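Local coordinates for gene product PA4716 (Pseudomonas aeruginosa, PDB 1U0K), which is of unknown function but belongs to the PhzF family of epimerase-like proteins and probably has isomerase activity, at residues Ser223-Val228 with Ser256-Gln261; Ala229-Leu232 with Gly236-Ala239. All blocks are in the same frame, centred on the assembly; numbering follows the deposited sequence.

Contact 1 (Ser223-Val228 with Ser256-Gln261); sequences SAAGPV and SRLDVQ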
# COMPACT_ATOMS: atom_id res chain seq x y z
N SER A 223 16.09 7.14 5.94
CA SER A 223 16.28 8.59 5.86
C SER A 223 16.23 9.24 7.25
O SER A 223 16.77 10.33 7.43
CB SER A 223 15.26 9.24 4.91
OG SER A 223 13.92 8.88 5.24
N ALA A 224 15.58 8.56 8.20
CA ALA A 224 15.54 9.00 9.61
C ALA A 224 16.65 8.35 10.45
O ALA A 224 17.04 8.90 11.48
CB ALA A 224 14.19 8.67 10.24
N ALA A 225 17.15 7.20 10.01
CA ALA A 225 18.15 6.46 10.75
C ALA A 225 19.43 7.27 10.90
O ALA A 225 20.06 7.24 11.97
CB ALA A 225 18.44 5.13 10.06
N GLY A 226 19.83 7.97 9.85
CA GLY A 226 21.00 8.83 9.90
C GLY A 226 20.85 9.91 10.95
O GLY A 226 21.65 9.96 11.88
N PRO A 227 19.86 10.78 10.80
CA PRO A 227 19.56 11.82 11.79
C PRO A 227 19.47 11.29 13.21
O PRO A 227 19.99 11.94 14.12
CB PRO A 227 18.21 12.37 11.33
CG PRO A 227 18.27 12.20 9.85
CD PRO A 227 18.96 10.90 9.63
N VAL A 228 18.81 10.16 13.41
CA VAL A 228 18.66 9.58 14.74
C VAL A 228 20.03 9.23 15.31
O VAL A 228 20.32 9.56 16.46
CB VAL A 228 17.73 8.33 14.75
CG1 VAL A 228 17.87 7.53 16.03
CG2 VAL A 228 16.27 8.76 14.56
N SER A 256 12.74 -4.91 12.69
CA SER A 256 13.87 -4.72 11.78
C SER A 256 15.01 -4.05 12.52
O SER A 256 14.80 -3.30 13.48
CB SER A 256 13.46 -3.86 10.59
OG SER A 256 12.30 -4.38 9.96
N ARG A 257 16.22 -4.30 12.04
CA ARG A 257 17.44 -3.75 12.61
C ARG A 257 18.15 -2.91 11.57
O ARG A 257 18.39 -3.36 10.44
CB ARG A 257 18.36 -4.87 13.08
CG ARG A 257 17.76 -5.72 14.19
CD ARG A 257 18.67 -6.84 14.65
NE ARG A 257 18.65 -7.98 13.73
CZ ARG A 257 17.65 -8.86 13.61
NH1 ARG A 257 16.56 -8.77 14.36
NH2 ARG A 257 17.75 -9.85 12.73
N LEU A 258 18.47 -1.68 11.94
CA LEU A 258 19.14 -0.73 11.07
C LEU A 258 20.50 -0.47 11.70
O LEU A 258 20.58 0.01 12.83
CB LEU A 258 18.34 0.57 10.95
CG LEU A 258 16.90 0.49 10.43
CD1 LEU A 258 15.90 0.12 11.53
CD2 LEU A 258 16.49 1.81 9.80
N ASP A 259 21.57 -0.80 10.99
CA ASP A 259 22.93 -0.58 11.47
C ASP A 259 23.33 0.87 11.21
O ASP A 259 23.15 1.38 10.11
CB ASP A 259 23.92 -1.52 10.77
CG ASP A 259 23.62 -2.98 11.05
OD1 ASP A 259 23.06 -3.28 12.12
OD2 ASP A 259 23.90 -3.90 10.26
N VAL A 260 23.87 1.53 12.23
CA VAL A 260 24.26 2.93 12.11
C VAL A 260 25.61 3.18 12.77
O VAL A 260 26.04 2.42 13.62
CB VAL A 260 23.20 3.86 12.74
CG1 VAL A 260 21.89 3.80 11.95
CG2 VAL A 260 22.94 3.51 14.21
N GLN A 261 26.28 4.24 12.33
CA GLN A 261 27.53 4.67 12.94
C GLN A 261 27.84 6.12 12.58
O GLN A 261 27.57 6.55 11.46
CB GLN A 261 28.69 3.76 12.51
CG GLN A 261 28.99 3.83 11.02
CD GLN A 261 29.95 2.75 10.58
OE1 GLN A 261 31.16 2.87 10.79
NE2 GLN A 261 29.42 1.70 9.96
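Leu258 makes the first touch from strand 256-262, reaching the helix at Ala225. Its CD2 methyl stops 3.9 Å from the CB of Ala225, an ordinary van der Waals contact between two methyl groups. The side-chain torsions explain why this branch and not CD1 does the work: with CG anti to the carbonyl carbon (chi1 -58°) and chi2 near 83°, CD2 is placed next to the Ala225 methyl, and CD1 is turned aside. Asp259 comes next and points the other way, its OD2 hydrogen-bonded to Tyr119 OH, so the strand shows the helix an apolar face and turns a carboxylate from it. Val260 then faces the helix again. Its CG1, anti to the carbonyl carbon, lies 3.9 Å from the carbonyl oxygen of Ala225 and 4.2 Å from the CB of the same residue.

Ala225 is therefore the single residue of 223-228 that meets the strand, its methyl resting against Leu258 CD2 and Val260 CG1. No hydrogen bond crosses; shape and burial alone make the join. Val260 CG1 comes as near to the backbone oxygen of Ala225 as Leu258 CD2 does to its methyl, a closeness that the short alanine side chain probably permits. Just beyond, Gly226 is followed by Pro227, whose nitrogen has no hydrogen to give to the turn before, and the helix is kinked there.

Strand 256-262 pairs antiparallel with strand 244-248 and with strand 267-282, and Val260 also packs on Phe244 and Leu246. Other sides of the helix are covered too: Ala224 and Val228 rest on Tyr198 of strand 196-201, and Val228 on Leu168 of strand 166-170. A buried helix wrapped by strands in this way is consistent with the central helix of a diaminopimelate-epimerase-like domain.

Contact 2 (Ala229-Leu232 with Gly236-Ala239); sequences AAYL and GLAA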
# COMPACT_ATOMS: atom_id res chain seq x y z
N ALA A 229 20.86 8.57 14.50
CA ALA A 229 22.19 8.18 14.93
C ALA A 229 23.01 9.40 15.32
O ALA A 229 23.69 9.37 16.34
CB ALA A 229 22.91 7.40 13.84
N ALA A 230 22.94 10.45 14.50
CA ALA A 230 23.70 11.67 14.74
C ALA A 230 23.22 12.37 16.00
O ALA A 230 24.03 12.95 16.73
CB ALA A 230 23.59 12.61 13.55
N TYR A 231 21.92 12.30 16.26
CA TYR A 231 21.31 12.89 17.45
C TYR A 231 21.79 12.19 18.71
O TYR A 231 22.22 12.85 19.66
CB TYR A 231 19.78 12.79 17.37
CG TYR A 231 19.05 13.35 18.58
CD1 TYR A 231 18.57 14.65 18.58
CD2 TYR A 231 18.84 12.57 19.71
CE1 TYR A 231 17.91 15.17 19.69
CE2 TYR A 231 18.18 13.08 20.82
CZ TYR A 231 17.73 14.37 20.80
OH TYR A 231 17.07 14.87 21.91
N LEU A 232 21.71 10.87 18.72
CA LEU A 232 22.12 10.08 19.87
C LEU A 232 23.59 10.34 20.21
O LEU A 232 23.93 10.50 21.37
CB LEU A 232 21.85 8.59 19.64
CG LEU A 232 20.38 8.18 19.54
CD1 LEU A 232 20.24 6.75 19.05
CD2 LEU A 232 19.66 8.33 20.88
N GLY A 236 25.32 12.53 23.56
CA GLY A 236 26.06 11.63 24.43
C GLY A 236 25.33 10.37 24.83
O GLY A 236 25.62 9.77 25.86
N LEU A 237 24.36 9.97 24.00
CA LEU A 237 23.53 8.80 24.27
C LEU A 237 24.01 7.57 23.49
O LEU A 237 23.52 6.48 23.72
CB LEU A 237 22.08 9.12 23.91
CG LEU A 237 21.43 10.20 24.77
CD1 LEU A 237 20.28 10.87 24.04
CD2 LEU A 237 20.96 9.63 26.10
N ALA A 238 24.94 7.78 22.56
CA ALA A 238 25.64 6.69 21.88
C ALA A 238 27.08 7.10 21.56
O ALA A 238 27.39 8.28 21.41
CB ALA A 238 24.89 6.28 20.60
N ALA A 239 27.96 6.11 21.45
CA ALA A 239 29.38 6.35 21.22
C ALA A 239 29.70 6.67 19.76
O ALA A 239 29.16 6.03 18.84
CB ALA A 239 30.19 5.15 21.68
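A Schellman motif ends helix 222-234 here, with the carbonyl of Leu232 gripped by the chain that folds back over it. Leu237 N donates to Leu232 O at 2.7 Å, the six-to-one bond of the motif, with an N-H...O angle of 148° and the donor tilted 18° from the carbonyl plane. Gly236 N bonds to Val233 O to complete the pair. Gly236 is the C-prime residue, and its positive phi reverses the backbone, a conformation that glycine takes up easily. Ala238 N adds a weak second bond to Leu232 O at 3.1 Å, so two N-H groups share one carbonyl oxygen.

The side chains close the turn with the apolar contact classically paired with this motif, between the residue after C-prime and the one five before it. Leu232 CD2 lies 4.0 Å from Leu237 CB and 4.1 Å from Leu237 CD1, the two leucines meeting at about a right angle. On another flank Leu232 CB packs against Ala238 CB at 3.9 Å. Tyr231 joins more loosely, its CE2 standing 4.4 Å from Leu237 CD1 in an oblique approach to the ring. With CG pointing opposite to the backbone N (chi1 179°), the tyrosine ring is sent out from the helix, and its OH hydrogen-bonds to Pro156 O. Leu232 also packs on Phe244 and Leu246 of strand 244-248.

For two carbonyl oxygens of the last turn, those of Leu232 and Val233, the chain after the helix supplies the N-H groups that the helix itself no longer provides. The Leu232-Leu237 contact probably helps shield the bond from solvent on that side. Arg205 NH2 binds Leu237 O, and its positive charge near the carbonyl-rich C terminus of the helix would probably be favourable.

Overall arrangement
Following the chain from the N terminus, helix 222-234 supplies the first partner of both contacts: 223-228 to contact 1, then 229-232 to contact 2. Contact 2 closes at once, across a three-residue gap, and fixes how the chain leaves the helix. The chain then runs through strand 244-248 and returns as strand 256-262, whose meeting with the helix completes contact 1. Contact 2 is thus nested within the longer loop closed by contact 1, and nothing crosses. The two centres lie about 11 Å apart and share a seam, where Val260 CB approaches Ala229 CB to 3.7 Å. Together they tie one helix, its exit turn and a strand of the surrounding wall.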